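Long-range contacts in crystal protein (Bacillus thuringiensis serovar dakota, PDB 2ZTB), which is parasporin-2, a bacterial toxin that recognises cancer cells and probably acts by forming beta-barrel pores in their membranes: residues Y62-T67 with T190-F195; N80-Q85 with Q173-I178; T33-I38 with A197-R202. All blocks are in the same frame, centred on the assembly; numbering follows the deposited sequence.

Contact 1: residues Y62-T67 with T190-F195; sequences YKNVGT and TVDGYF
Tyr62 and Asp192 pair through their backbones in both directions: Tyr62 N donates to Asp192 O at 2.9 Å (N-H...O angle 172°), and Asp192 N returns a bond to Tyr62 O at 3.1 Å. Two residues on, Thr190 N gives to Asn64 O at 3.0 Å, while the reverse bond, from Asn64 N to Thr190 O, is bent to 124° and weak. Between them Lys63 and Val191 form a non-hydrogen-bonded pair, Val191 CG2 touching Lys63 CB at 4.0 Å; beside it Val191 CA makes a CA-H...O contact with Tyr62 O.

Lys63 and Val191 point to one face, Tyr62, Asn64, Thr190 and Asp192 to the other. CG of Asp192 stands between its N and carbonyl carbon (chi1 61°), which swings the carboxylate over the neighbouring strand, beside the Asn64 side chain. Arg5 forms a salt bridge with Asp192 and a cation-pi contact with the Tyr62 ring, while the Lys63 amine leads away to salt bridges with Glu6 and Glu12 and a hydrogen bond to Tyr7 O. The alternating pairs and the 4.7 Å approach of the strand axes mark an antiparallel sheet: strand 61-90 runs between strand 168-199 and strand 4-7, whose Glu6 bonds to the Lys63 backbone.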
ATOM      1  N   TYR A  62       3.306  20.768  -9.030  1.00 57.85           N
ATOM      2  CA  TYR A  62       3.609  19.607  -8.208  1.00 58.42           C
ATOM      3  C   TYR A  62       2.355  18.872  -7.814  1.00 58.49           C
ATOM      4  O   TYR A  62       1.309  19.480  -7.618  1.00 58.85           O
ATOM      5  CB  TYR A  62       4.340  20.018  -6.925  1.00 58.77           C
ATOM      6  CG  TYR A  62       5.565  20.874  -7.130  1.00 59.50           C
ATOM      7  CD1 TYR A  62       5.478  22.273  -7.100  1.00 60.57           C
ATOM      8  CD2 TYR A  62       6.816  20.298  -7.343  1.00 60.10           C
ATOM      9  CE1 TYR A  62       6.603  23.074  -7.284  1.00 59.37           C
ATOM     10  CE2 TYR A  62       7.955  21.098  -7.520  1.00 60.00           C
ATOM     11  CZ  TYR A  62       7.837  22.477  -7.491  1.00 60.22           C
ATOM     12  OH  TYR A  62       8.964  23.264  -7.664  1.00 61.65           O
ATOM     13  N   LYS A  63       2.478  17.552  -7.732  1.00 58.79           N
ATOM     14  CA  LYS A  63       1.525  16.689  -7.052  1.00 58.69           C
ATOM     15  C   LYS A  63       2.122  16.320  -5.682  1.00 59.40           C
ATOM     16  O   LYS A  63       3.347  16.209  -5.526  1.00 58.83           O
ATOM     17  CB  LYS A  63       1.224  15.442  -7.893  1.00 58.82           C
ATOM     18  CG  LYS A  63       2.446  14.678  -8.413  1.00 58.49           C
ATOM     19  CD  LYS A  63       2.000  13.344  -9.013  1.00 58.00           C
ATOM     20  CE  LYS A  63       3.160  12.435  -9.339  1.00 57.31           C
ATOM     21  NZ  LYS A  63       3.999  12.816 -10.509  1.00 57.73           N
ATOM     22  N   ASN A  64       1.243  16.173  -4.692  1.00 59.86           N
ATOM     23  CA  ASN A  64       1.627  16.003  -3.299  1.00 59.86           C
ATOM     24  C   ASN A  64       0.768  14.918  -2.675  1.00 60.25           C
ATOM     25  O   ASN A  64      -0.411  14.806  -2.991  1.00 59.77           O
ATOM     26  CB  ASN A  64       1.388  17.286  -2.489  1.00 59.89           C
ATOM     27  CG  ASN A  64       2.011  18.527  -3.118  1.00 59.80           C
ATOM     28  OD1 ASN A  64       1.424  19.163  -4.004  1.00 62.40           O
ATOM     29  ND2 ASN A  64       3.183  18.889  -2.645  1.00 56.43           N
ATOM     30  N   VAL A  65       1.362  14.150  -1.765  1.00 60.55           N
ATOM     31  CA  VAL A  65       0.617  13.248  -0.895  1.00 60.43           C
ATOM     32  C   VAL A  65       0.613  13.903   0.480  1.00 60.33           C
ATOM     33  O   VAL A  65       1.646  14.364   0.961  1.00 60.24           O
ATOM     34  CB  VAL A  65       1.253  11.823  -0.849  1.00 60.71           C
ATOM     35  CG1 VAL A  65       0.429  10.869   0.016  1.00 60.64           C
ATOM     36  CG2 VAL A  65       1.417  11.252  -2.264  1.00 59.74           C
ATOM     37  N   GLY A  66      -0.559  13.993   1.093  1.00 60.48           N
ATOM     38  CA  GLY A  66      -0.663  14.565   2.430  1.00 60.69           C
ATOM     39  C   GLY A  66      -0.423  13.492   3.480  1.00 61.23           C
ATOM     40  O   GLY A  66       0.116  12.416   3.190  1.00 61.59           O
ATOM     41  N   THR A  67      -0.839  13.784   4.703  1.00 61.26           N
ATOM     42  CA  THR A  67      -0.640  12.894   5.829  1.00 60.86           C
ATOM     43  C   THR A  67      -1.568  11.700   5.682  1.00 60.78           C
ATOM     44  O   THR A  67      -2.769  11.861   5.426  1.00 60.74           O
ATOM     45  CB  THR A  67      -0.907  13.633   7.154  1.00 60.90           C
ATOM     46  OG1 THR A  67      -0.221  14.892   7.129  1.00 61.55           O
ATOM     47  CG2 THR A  67      -0.428  12.822   8.351  1.00 60.76           C
ATOM     48  N   THR A 190      -2.848  16.420  -3.650  1.00 59.60           N
ATOM     49  CA  THR A 190      -3.126  17.805  -4.042  1.00 59.63           C
ATOM     50  C   THR A 190      -2.149  18.304  -5.097  1.00 59.73           C
ATOM     51  O   THR A 190      -0.957  17.986  -5.057  1.00 60.10           O
ATOM     52  CB  THR A 190      -3.105  18.781  -2.850  1.00 59.44           C
ATOM     53  OG1 THR A 190      -1.790  18.808  -2.283  1.00 60.02           O
ATOM     54  CG2 THR A 190      -4.135  18.386  -1.782  1.00 59.51           C
ATOM     55  N   VAL A 191      -2.666  19.084  -6.042  1.00 59.47           N
ATOM     56  CA  VAL A 191      -1.829  19.700  -7.065  1.00 59.39           C
ATOM     57  C   VAL A 191      -1.778  21.227  -6.859  1.00 59.44           C
ATOM     58  O   VAL A 191      -2.802  21.867  -6.628  1.00 59.60           O
ATOM     59  CB  VAL A 191      -2.290  19.294  -8.504  1.00 59.27           C
ATOM     60  CG1 VAL A 191      -1.720  20.234  -9.551  1.00 58.63           C
ATOM     61  CG2 VAL A 191      -1.880  17.852  -8.805  1.00 58.49           C
ATOM     62  N   ASP A 192      -0.573  21.787  -6.912  1.00 59.28           N
ATOM     63  CA  ASP A 192      -0.383  23.230  -6.828  1.00 59.62           C
ATOM     64  C   ASP A 192       0.712  23.661  -7.789  1.00 59.30           C
ATOM     65  O   ASP A 192       1.643  22.892  -8.051  1.00 59.69           O
ATOM     66  CB  ASP A 192      -0.056  23.676  -5.392  1.00 59.63           C
ATOM     67  CG  ASP A 192       1.219  23.053  -4.856  1.00 60.89           C
ATOM     68  OD1 ASP A 192       2.284  23.697  -5.003  1.00 61.22           O
ATOM     69  OD2 ASP A 192       1.157  21.921  -4.294  1.00 61.81           O
ATOM     70  N   GLY A 193       0.600  24.885  -8.309  1.00 58.59           N
ATOM     71  CA  GLY A 193       1.573  25.402  -9.274  1.00 57.77           C
ATOM     72  C   GLY A 193       0.939  25.812 -10.589  1.00 57.59           C
ATOM     73  O   GLY A 193      -0.248  26.113 -10.637  1.00 57.76           O
ATOM     74  N   TYR A 194       1.721  25.797 -11.668  1.00 57.15           N
ATOM     75  CA  TYR A 194       1.332  26.494 -12.899  1.00 56.52           C
ATOM     76  C   TYR A 194       1.495  25.681 -14.171  1.00 56.01           C
ATOM     77  O   TYR A 194       2.304  24.744 -14.227  1.00 56.11           O
ATOM     78  CB  TYR A 194       2.113  27.818 -13.038  1.00 56.77           C
ATOM     79  CG  TYR A 194       1.994  28.726 -11.831  1.00 56.91           C
ATOM     80  CD1 TYR A 194       2.802  28.525 -10.705  1.00 57.28           C
ATOM     81  CD2 TYR A 194       1.082  29.786 -11.811  1.00 56.96           C
ATOM     82  CE1 TYR A 194       2.696  29.328  -9.584  1.00 56.63           C
ATOM     83  CE2 TYR A 194       0.975  30.622 -10.686  1.00 57.01           C
ATOM     84  CZ  TYR A 194       1.784  30.370  -9.577  1.00 57.78           C
ATOM     85  OH  TYR A 194       1.708  31.167  -8.457  1.00 59.33           O
ATOM     86  N   PHE A 195       0.696  26.053 -15.176  1.00 54.84           N
ATOM     87  CA  PHE A 195       0.903  25.669 -16.569  1.00 53.27           C
ATOM     88  C   PHE A 195       1.267  26.910 -17.392  1.00 53.03           C
ATOM     89  O   PHE A 195       0.916  28.045 -17.026  1.00 52.40           O
ATOM     90  CB  PHE A 195      -0.362  25.068 -17.149  1.00 53.02           C
ATOM     91  CG  PHE A 195      -0.628  23.643 -16.735  1.00 51.87           C
ATOM     92  CD1 PHE A 195      -1.110  23.348 -15.471  1.00 51.25           C
ATOM     93  CD2 PHE A 195      -0.458  22.609 -17.642  1.00 50.40           C
ATOM     94  CE1 PHE A 195      -1.370  22.037 -15.096  1.00 53.17           C
ATOM     95  CE2 PHE A 195      -0.728  21.299 -17.282  1.00 51.11           C
ATOM     96  CZ  PHE A 195      -1.192  21.010 -16.008  1.00 51.91           C
TER

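Contact 2: residues N80-Q85 with Q173-I178; sequences NVILAQ and QLTAKI
Leu174 O receives two backbone hydrogen bonds from consecutive residues, Leu83 N at 2.7 Å and Ala84 N at 3.3 Å. The first donor approaches with a C=O...N angle of 162°, whereas the second sits on a lone pair in the carbonyl plane at 133°, so one oxygen serves both N-H groups. Leu174 N closes the pair by donating to Ala84 O at 2.8 Å. Two residues of one strand facing a single residue of the other define a classic beta bulge, and the register accordingly slips by one between the Ile82-Thr175 and Ala84-Leu174 pairs. The backbone of Leu83 turns helix-like at the bulge, accommodating the extra residue. Before the bulge, Ala176 N donates to Val81 O, which also takes a CA-H...O contact from Thr175 CA.

Side chains pack on both faces. On the face of Ala84, Leu174 and Ala176, the methyl of Ala84 meets Leu174 CB at 3.8 Å, and Leu83 reaches in from the bulge to place CD1 4.0 Å from Ala176 CB. Val81 and Ile178 cross at about a right angle, with Val81 CG2 3.5 Å from Ile178 CD1; CG1 of Ile178 lies anti to its carbonyl carbon (chi1 -61°), and the extended chain carries CD1 to the valine. On the other face, Ile82 CD1 touches Thr175 CG2 at 3.8 Å and lies near the amide of Gln173. The Gln85 and Gln173 side chains run side by side, their CG atoms in contact.

The far edge of strand 168-199 is bonded to strand 223-247, where Asp237 forms a salt bridge with Lys177, and Phe238 packs on Ala176. Strand 96-116 lies against the side chains of Leu83, Ala84 and Ile178, with Phe106 touching Leu83 and Ile178, and Ile102 touching Ala84.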
ATOM      1  N   ASN A  80      -8.670 -22.228  15.370  1.00 63.33           N
ATOM      2  CA  ASN A  80      -7.973 -23.524  15.551  1.00 64.39           C
ATOM      3  C   ASN A  80      -7.215 -23.897  14.298  1.00 64.21           C
ATOM      4  O   ASN A  80      -7.778 -23.904  13.199  1.00 65.20           O
ATOM      5  CB  ASN A  80      -8.942 -24.657  15.895  1.00 64.70           C
ATOM      6  CG  ASN A  80      -8.892 -25.062  17.361  1.00 67.25           C
ATOM      7  OD1 ASN A  80      -7.883 -25.605  17.843  1.00 69.99           O
ATOM      8  ND2 ASN A  80     -10.003 -24.836  18.075  1.00 67.19           N
ATOM      9  N   VAL A  81      -5.933 -24.187  14.469  1.00 63.22           N
ATOM     10  CA  VAL A  81      -5.048 -24.555  13.380  1.00 61.84           C
ATOM     11  C   VAL A  81      -4.023 -25.503  13.993  1.00 60.41           C
ATOM     12  O   VAL A  81      -3.416 -25.174  15.003  1.00 59.83           O
ATOM     13  CB  VAL A  81      -4.372 -23.307  12.771  1.00 62.11           C
ATOM     14  CG1 VAL A  81      -3.114 -23.661  12.001  1.00 63.06           C
ATOM     15  CG2 VAL A  81      -5.327 -22.598  11.862  1.00 63.30           C
ATOM     16  N   ILE A  82      -3.872 -26.688  13.402  1.00 59.16           N
ATOM     17  CA  ILE A  82      -2.865 -27.650  13.827  1.00 57.39           C
ATOM     18  C   ILE A  82      -1.535 -27.289  13.189  1.00 56.59           C
ATOM     19  O   ILE A  82      -1.400 -27.294  11.956  1.00 56.14           O
ATOM     20  CB  ILE A  82      -3.227 -29.108  13.434  1.00 57.55           C
ATOM     21  CG1 ILE A  82      -4.711 -29.432  13.675  1.00 57.97           C
ATOM     22  CG2 ILE A  82      -2.322 -30.107  14.142  1.00 56.25           C
ATOM     23  CD1 ILE A  82      -5.192 -29.291  15.082  1.00 59.45           C
ATOM     24  N   LEU A  83      -0.557 -26.971  14.033  1.00 55.68           N
ATOM     25  CA  LEU A  83       0.789 -26.646  13.566  1.00 55.16           C
ATOM     26  C   LEU A  83       1.706 -27.858  13.586  1.00 54.77           C
ATOM     27  O   LEU A  83       2.686 -27.916  12.847  1.00 54.86           O
ATOM     28  CB  LEU A  83       1.413 -25.516  14.391  1.00 54.91           C
ATOM     29  CG  LEU A  83       0.801 -24.111  14.355  1.00 55.97           C
ATOM     30  CD1 LEU A  83       1.792 -23.117  14.974  1.00 55.39           C
ATOM     31  CD2 LEU A  83       0.410 -23.678  12.934  1.00 55.14           C
ATOM     32  N   ALA A  84       1.394 -28.820  14.443  1.00 54.45           N
ATOM     33  CA  ALA A  84       2.183 -30.038  14.549  1.00 54.29           C
ATOM     34  C   ALA A  84       1.300 -31.120  15.106  1.00 54.33           C
ATOM     35  O   ALA A  84       0.364 -30.836  15.848  1.00 54.35           O
ATOM     36  CB  ALA A  84       3.394 -29.829  15.448  1.00 53.98           C
ATOM     37  N   GLN A  85       1.592 -32.357  14.729  1.00 54.57           N
ATOM     38  CA  GLN A  85       0.867 -33.500  15.228  1.00 54.85           C
ATOM     39  C   GLN A  85       1.757 -34.738  15.248  1.00 55.29           C
ATOM     40  O   GLN A  85       2.400 -35.070  14.258  1.00 54.77           O
ATOM     41  CB  GLN A  85      -0.384 -33.750  14.388  1.00 54.96           C
ATOM     42  CG  GLN A  85      -1.326 -34.753  15.016  1.00 54.83           C
ATOM     43  CD  GLN A  85      -2.518 -35.063  14.156  1.00 55.13           C
ATOM     44  OE1 GLN A  85      -2.680 -36.190  13.706  1.00 58.85           O
ATOM     45  NE2 GLN A  85      -3.371 -34.083  13.939  1.00 54.05           N
ATOM     46  N   GLN A 173      -1.161 -32.792  19.637  1.00 51.92           N
ATOM     47  CA  GLN A 173      -1.130 -31.709  18.663  1.00 52.00           C
ATOM     48  C   GLN A 173      -0.581 -30.428  19.249  1.00 50.93           C
ATOM     49  O   GLN A 173      -0.750 -30.159  20.434  1.00 50.27           O
ATOM     50  CB  GLN A 173      -2.527 -31.448  18.072  1.00 51.98           C
ATOM     51  CG  GLN A 173      -3.229 -32.720  17.551  1.00 53.98           C
ATOM     52  CD  GLN A 173      -4.698 -32.498  17.240  1.00 54.18           C
ATOM     53  OE1 GLN A 173      -5.406 -31.829  17.991  1.00 57.46           O
ATOM     54  NE2 GLN A 173      -5.167 -33.074  16.136  1.00 55.87           N
ATOM     55  N   LEU A 174       0.085 -29.644  18.400  1.00 50.42           N
ATOM     56  CA  LEU A 174       0.384 -28.259  18.711  1.00 49.95           C
ATOM     57  C   LEU A 174      -0.586 -27.411  17.909  1.00 49.43           C
ATOM     58  O   LEU A 174      -0.652 -27.521  16.682  1.00 49.61           O
ATOM     59  CB  LEU A 174       1.837 -27.905  18.373  1.00 50.02           C
ATOM     60  CG  LEU A 174       2.291 -26.461  18.652  1.00 50.76           C
ATOM     61  CD1 LEU A 174       2.278 -26.130  20.131  1.00 50.14           C
ATOM     62  CD2 LEU A 174       3.667 -26.236  18.083  1.00 50.61           C
ATOM     63  N   THR A 175      -1.359 -26.581  18.599  1.00 48.97           N
ATOM     64  CA  THR A 175      -2.370 -25.780  17.929  1.00 48.50           C
ATOM     65  C   THR A 175      -2.164 -24.298  18.187  1.00 48.43           C
ATOM     66  O   THR A 175      -1.534 -23.921  19.162  1.00 47.82           O
ATOM     67  CB  THR A 175      -3.795 -26.168  18.354  1.00 48.81           C
ATOM     68  OG1 THR A 175      -4.055 -25.665  19.675  1.00 49.58           O
ATOM     69  CG2 THR A 175      -3.991 -27.707  18.317  1.00 47.86           C
ATOM     70  N   ALA A 176      -2.706 -23.466  17.295  1.00 48.49           N
ATOM     71  CA  ALA A 176      -2.642 -22.028  17.431  1.00 48.68           C
ATOM     72  C   ALA A 176      -3.897 -21.352  16.874  1.00 49.18           C
ATOM     73  O   ALA A 176      -4.718 -21.981  16.205  1.00 49.30           O
ATOM     74  CB  ALA A 176      -1.384 -21.489  16.748  1.00 48.31           C
ATOM     75  N   LYS A 177      -4.060 -20.074  17.203  1.00 49.55           N
ATOM     76  CA  LYS A 177      -5.009 -19.224  16.511  1.00 49.69           C
ATOM     77  C   LYS A 177      -4.233 -18.407  15.474  1.00 50.57           C
ATOM     78  O   LYS A 177      -3.035 -18.143  15.640  1.00 50.11           O
ATOM     79  CB  LYS A 177      -5.753 -18.300  17.477  1.00 49.12           C
ATOM     80  CG  LYS A 177      -6.616 -19.009  18.516  1.00 48.40           C
ATOM     81  CD  LYS A 177      -7.363 -17.995  19.365  1.00 48.39           C
ATOM     82  CE  LYS A 177      -8.249 -18.658  20.405  1.00 48.91           C
ATOM     83  NZ  LYS A 177      -7.510 -19.191  21.601  1.00 51.01           N
ATOM     84  N   ILE A 178      -4.916 -18.026  14.400  1.00 51.54           N
ATOM     85  CA  ILE A 178      -4.351 -17.123  13.423  1.00 52.71           C
ATOM     86  C   ILE A 178      -5.128 -15.813  13.478  1.00 53.16           C
ATOM     87  O   ILE A 178      -6.362 -15.812  13.472  1.00 53.24           O
ATOM     88  CB  ILE A 178      -4.371 -17.726  12.003  1.00 52.88           C
ATOM     89  CG1 ILE A 178      -3.537 -19.014  11.951  1.00 53.10           C
ATOM     90  CG2 ILE A 178      -3.862 -16.715  10.975  1.00 52.93           C
ATOM     91  CD1 ILE A 178      -3.656 -19.754  10.595  1.00 53.55           C
TER

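Contact 3: residues T33-I38 with A197-R202; sequences TNPDGI and ANFPKR
A classic beta bulge joins the loop after helix 20-31 and the start of strand 37-40 to the last residues of strand 168-199, at one end of the elongated molecule. Asp36 and Gly37 both face Asn198, whose O accepts weak bonds from Asp36 N and Gly37 N; the bond from Asn198 N to Gly37 O, at 2.9 Å, is the stronger one. Next along, Ile38 and Ala197 pair without hydrogen bonds, their side chains on one face, where Ala197 CB also meets Pro35 CB. Asn198 CG sits between its N and carbonyl carbon (chi1 61°), turning the amide over Gly37 and bringing ND2 to 3.4 Å from Asp36 CB. That ND2 is hydrogen-bonded to Asn47 O, in the loop just after strand 43-46.

Pro35 lies over one face of the Phe199 ring, its CB 3.9 Å from the centroid and 18° off the normal, a CH-pi contact; Thr33 O lies in the ring plane at the edge, 3.2 Å from CE2. Tyr31 meets the same ring. The methyl CG2 of Thr33 meets CG of the Pro200 ring at 3.7 Å. Farther out, a water bridges Thr33 OG1, at 2.9 Å, and Lys201 NZ, at 3.0 Å, whose ammonium group donates to it.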
ATOM      1  N   THR A  33      -7.687  33.423 -27.573  1.00 57.16           N
ATOM      2  CA  THR A  33      -6.983  32.913 -28.745  1.00 57.08           C
ATOM      3  C   THR A  33      -6.441  31.555 -28.341  1.00 56.76           C
ATOM      4  O   THR A  33      -5.958  31.382 -27.222  1.00 56.86           O
ATOM      5  CB  THR A  33      -5.814  33.864 -29.181  1.00 57.26           C
ATOM      6  OG1 THR A  33      -6.352  35.140 -29.558  1.00 59.20           O
ATOM      7  CG2 THR A  33      -5.010  33.303 -30.360  1.00 55.81           C
ATOM      8  N   ASN A  34      -6.558  30.586 -29.235  1.00 56.61           N
ATOM      9  CA  ASN A  34      -6.049  29.249 -28.984  1.00 56.74           C
ATOM     10  C   ASN A  34      -4.512  29.331 -28.949  1.00 56.74           C
ATOM     11  O   ASN A  34      -3.917  29.868 -29.873  1.00 57.23           O
ATOM     12  CB  ASN A  34      -6.563  28.311 -30.087  1.00 56.37           C
ATOM     13  CG  ASN A  34      -6.373  26.827 -29.758  1.00 56.83           C
ATOM     14  OD1 ASN A  34      -6.365  26.409 -28.586  1.00 56.15           O
ATOM     15  ND2 ASN A  34      -6.240  26.018 -30.805  1.00 54.97           N
ATOM     16  N   PRO A  35      -3.867  28.873 -27.854  1.00 56.66           N
ATOM     17  CA  PRO A  35      -2.413  28.944 -27.889  1.00 56.85           C
ATOM     18  C   PRO A  35      -1.823  27.946 -28.896  1.00 57.80           C
ATOM     19  O   PRO A  35      -2.447  26.902 -29.202  1.00 57.91           O
ATOM     20  CB  PRO A  35      -2.009  28.544 -26.462  1.00 56.81           C
ATOM     21  CG  PRO A  35      -3.133  27.736 -25.950  1.00 55.63           C
ATOM     22  CD  PRO A  35      -4.361  28.311 -26.580  1.00 56.34           C
ATOM     23  N   ASP A  36      -0.623  28.261 -29.382  1.00 57.65           N
ATOM     24  CA  ASP A  36       0.114  27.370 -30.251  1.00 57.54           C
ATOM     25  C   ASP A  36       0.529  26.125 -29.481  1.00 57.31           C
ATOM     26  O   ASP A  36       0.474  25.013 -30.001  1.00 57.82           O
ATOM     27  CB  ASP A  36       1.359  28.075 -30.776  1.00 57.91           C
ATOM     28  CG  ASP A  36       1.089  28.949 -31.973  1.00 59.04           C
ATOM     29  OD1 ASP A  36      -0.011  28.895 -32.560  1.00 60.64           O
ATOM     30  OD2 ASP A  36       2.007  29.706 -32.332  1.00 61.92           O
ATOM     31  N   GLY A  37       0.954  26.316 -28.238  1.00 56.72           N
ATOM     32  CA  GLY A  37       1.407  25.210 -27.416  1.00 55.68           C
ATOM     33  C   GLY A  37       1.261  25.494 -25.939  1.00 55.07           C
ATOM     34  O   GLY A  37       0.978  26.628 -25.546  1.00 54.88           O
ATOM     35  N   ILE A  38       1.481  24.459 -25.131  1.00 54.50           N
ATOM     36  CA  ILE A  38       1.348  24.536 -23.672  1.00 53.61           C
ATOM     37  C   ILE A  38       2.580  23.890 -23.040  1.00 54.07           C
ATOM     38  O   ILE A  38       3.357  23.256 -23.733  1.00 54.31           O
ATOM     39  CB  ILE A  38       0.022  23.886 -23.147  1.00 53.87           C
ATOM     40  CG1 ILE A  38      -0.013  22.367 -23.416  1.00 52.14           C
ATOM     41  CG2 ILE A  38      -1.235  24.661 -23.711  1.00 52.98           C
ATOM     42  CD1 ILE A  38      -1.154  21.593 -22.727  1.00 52.05           C
ATOM     43  N   ALA A 197       1.561  28.671 -21.515  1.00 51.30           N
ATOM     44  CA  ALA A 197       1.054  28.611 -22.883  1.00 51.42           C
ATOM     45  C   ALA A 197       1.730  29.667 -23.726  1.00 51.77           C
ATOM     46  O   ALA A 197       1.985  30.783 -23.254  1.00 51.91           O
ATOM     47  CB  ALA A 197      -0.471  28.788 -22.923  1.00 50.82           C
ATOM     48  N   ASN A 198       2.035  29.316 -24.972  1.00 52.65           N
ATOM     49  CA  ASN A 198       2.546  30.306 -25.932  1.00 53.55           C
ATOM     50  C   ASN A 198       1.562  30.553 -27.056  1.00 53.76           C
ATOM     51  O   ASN A 198       1.024  29.611 -27.645  1.00 54.42           O
ATOM     52  CB  ASN A 198       3.932  29.931 -26.479  1.00 53.89           C
ATOM     53  CG  ASN A 198       3.943  28.600 -27.221  1.00 55.10           C
ATOM     54  OD1 ASN A 198       3.976  27.532 -26.608  1.00 55.55           O
ATOM     55  ND2 ASN A 198       3.927  28.664 -28.551  1.00 55.70           N
ATOM     56  N   PHE A 199       1.335  31.828 -27.353  1.00 53.86           N
ATOM     57  CA  PHE A 199       0.300  32.232 -28.275  1.00 53.72           C
ATOM     58  C   PHE A 199       0.884  32.697 -29.615  1.00 54.93           C
ATOM     59  O   PHE A 199       2.063  33.102 -29.668  1.00 54.89           O
ATOM     60  CB  PHE A 199      -0.580  33.301 -27.604  1.00 53.15           C
ATOM     61  CG  PHE A 199      -1.349  32.770 -26.424  1.00 52.06           C
ATOM     62  CD1 PHE A 199      -0.728  32.640 -25.163  1.00 51.27           C
ATOM     63  CD2 PHE A 199      -2.670  32.362 -26.569  1.00 50.30           C
ATOM     64  CE1 PHE A 199      -1.419  32.107 -24.063  1.00 49.98           C
ATOM     65  CE2 PHE A 199      -3.377  31.836 -25.474  1.00 52.32           C
ATOM     66  CZ  PHE A 199      -2.740  31.699 -24.219  1.00 50.52           C
ATOM     67  N   PRO A 200       0.078  32.599 -30.706  1.00 55.54           N
ATOM     68  CA  PRO A 200       0.465  33.081 -32.039  1.00 56.27           C
ATOM     69  C   PRO A 200       0.577  34.610 -32.130  1.00 57.30           C
ATOM     70  O   PRO A 200       1.352  35.115 -32.942  1.00 58.51           O
ATOM     71  CB  PRO A 200      -0.677  32.576 -32.942  1.00 55.79           C
ATOM     72  CG  PRO A 200      -1.841  32.436 -32.031  1.00 55.08           C
ATOM     73  CD  PRO A 200      -1.263  31.976 -30.723  1.00 54.76           C
ATOM     74  N   LYS A 201      -0.198  35.330 -31.319  1.00 57.80           N
ATOM     75  CA  LYS A 201      -0.096  36.785 -31.210  1.00 57.98           C
ATOM     76  C   LYS A 201      -0.029  37.240 -29.739  1.00 57.98           C
ATOM     77  O   LYS A 201      -0.140  36.426 -28.826  1.00 58.39           O
ATOM     78  CB  LYS A 201      -1.263  37.451 -31.939  1.00 57.97           C
ATOM     79  CG  LYS A 201      -2.618  37.037 -31.429  1.00 59.47           C
ATOM     80  CD  LYS A 201      -3.672  37.556 -32.337  1.00 62.01           C
ATOM     81  CE  LYS A 201      -5.020  37.439 -31.720  1.00 65.68           C
ATOM     82  NZ  LYS A 201      -6.084  37.892 -32.685  1.00 67.67           N
ATOM     83  N   ARG A 202       0.163  38.535 -29.511  1.00 57.80           N
ATOM     84  CA  ARG A 202       0.132  39.075 -28.150  1.00 57.81           C
ATOM     85  C   ARG A 202      -1.311  39.055 -27.645  1.00 56.22           C
ATOM     86  O   ARG A 202      -2.206  39.518 -28.328  1.00 56.27           O
ATOM     87  CB  ARG A 202       0.711  40.494 -28.099  1.00 57.33           C
ATOM     88  CG  ARG A 202       2.232  40.569 -28.232  1.00 59.53           C
ATOM     89  CD  ARG A 202       2.725  42.007 -27.979  1.00 60.57           C
ATOM     90  NE  ARG A 202       4.161  42.208 -28.226  1.00 67.35           N
ATOM     91  CZ  ARG A 202       5.169  41.910 -27.392  1.00 69.73           C
ATOM     92  NH1 ARG A 202       4.961  41.346 -26.201  1.00 70.10           N
ATOM     93  NH2 ARG A 202       6.423  42.177 -27.767  1.00 71.37           N
TER
HETATM   94  O   HOH W   1      -7.659  35.396 -32.103  1.00 52.93           O

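Overall arrangement
Strand 168-199 takes part in all three contacts, pairing with strand 61-90 in contacts 1 and 2 and with strand 37-40 in contact 3, within one curled or branched antiparallel sheet. Along it the order is contact 2, contact 1, contact 3; the loops they close enclose one another, contact 3 outermost and contact 2 innermost. Contacts 1 and 3 lie on the same side of the chain's centre, about 25 Å between centres, and the strand turns a corner at Gly193 before reaching contact 3. Contact 2 is on the opposite side, its centre about 50 Å from that of contact 1 and about 71 Å from that of contact 3. Strand 168-199 thus links the all-beta body to the helix-bearing end.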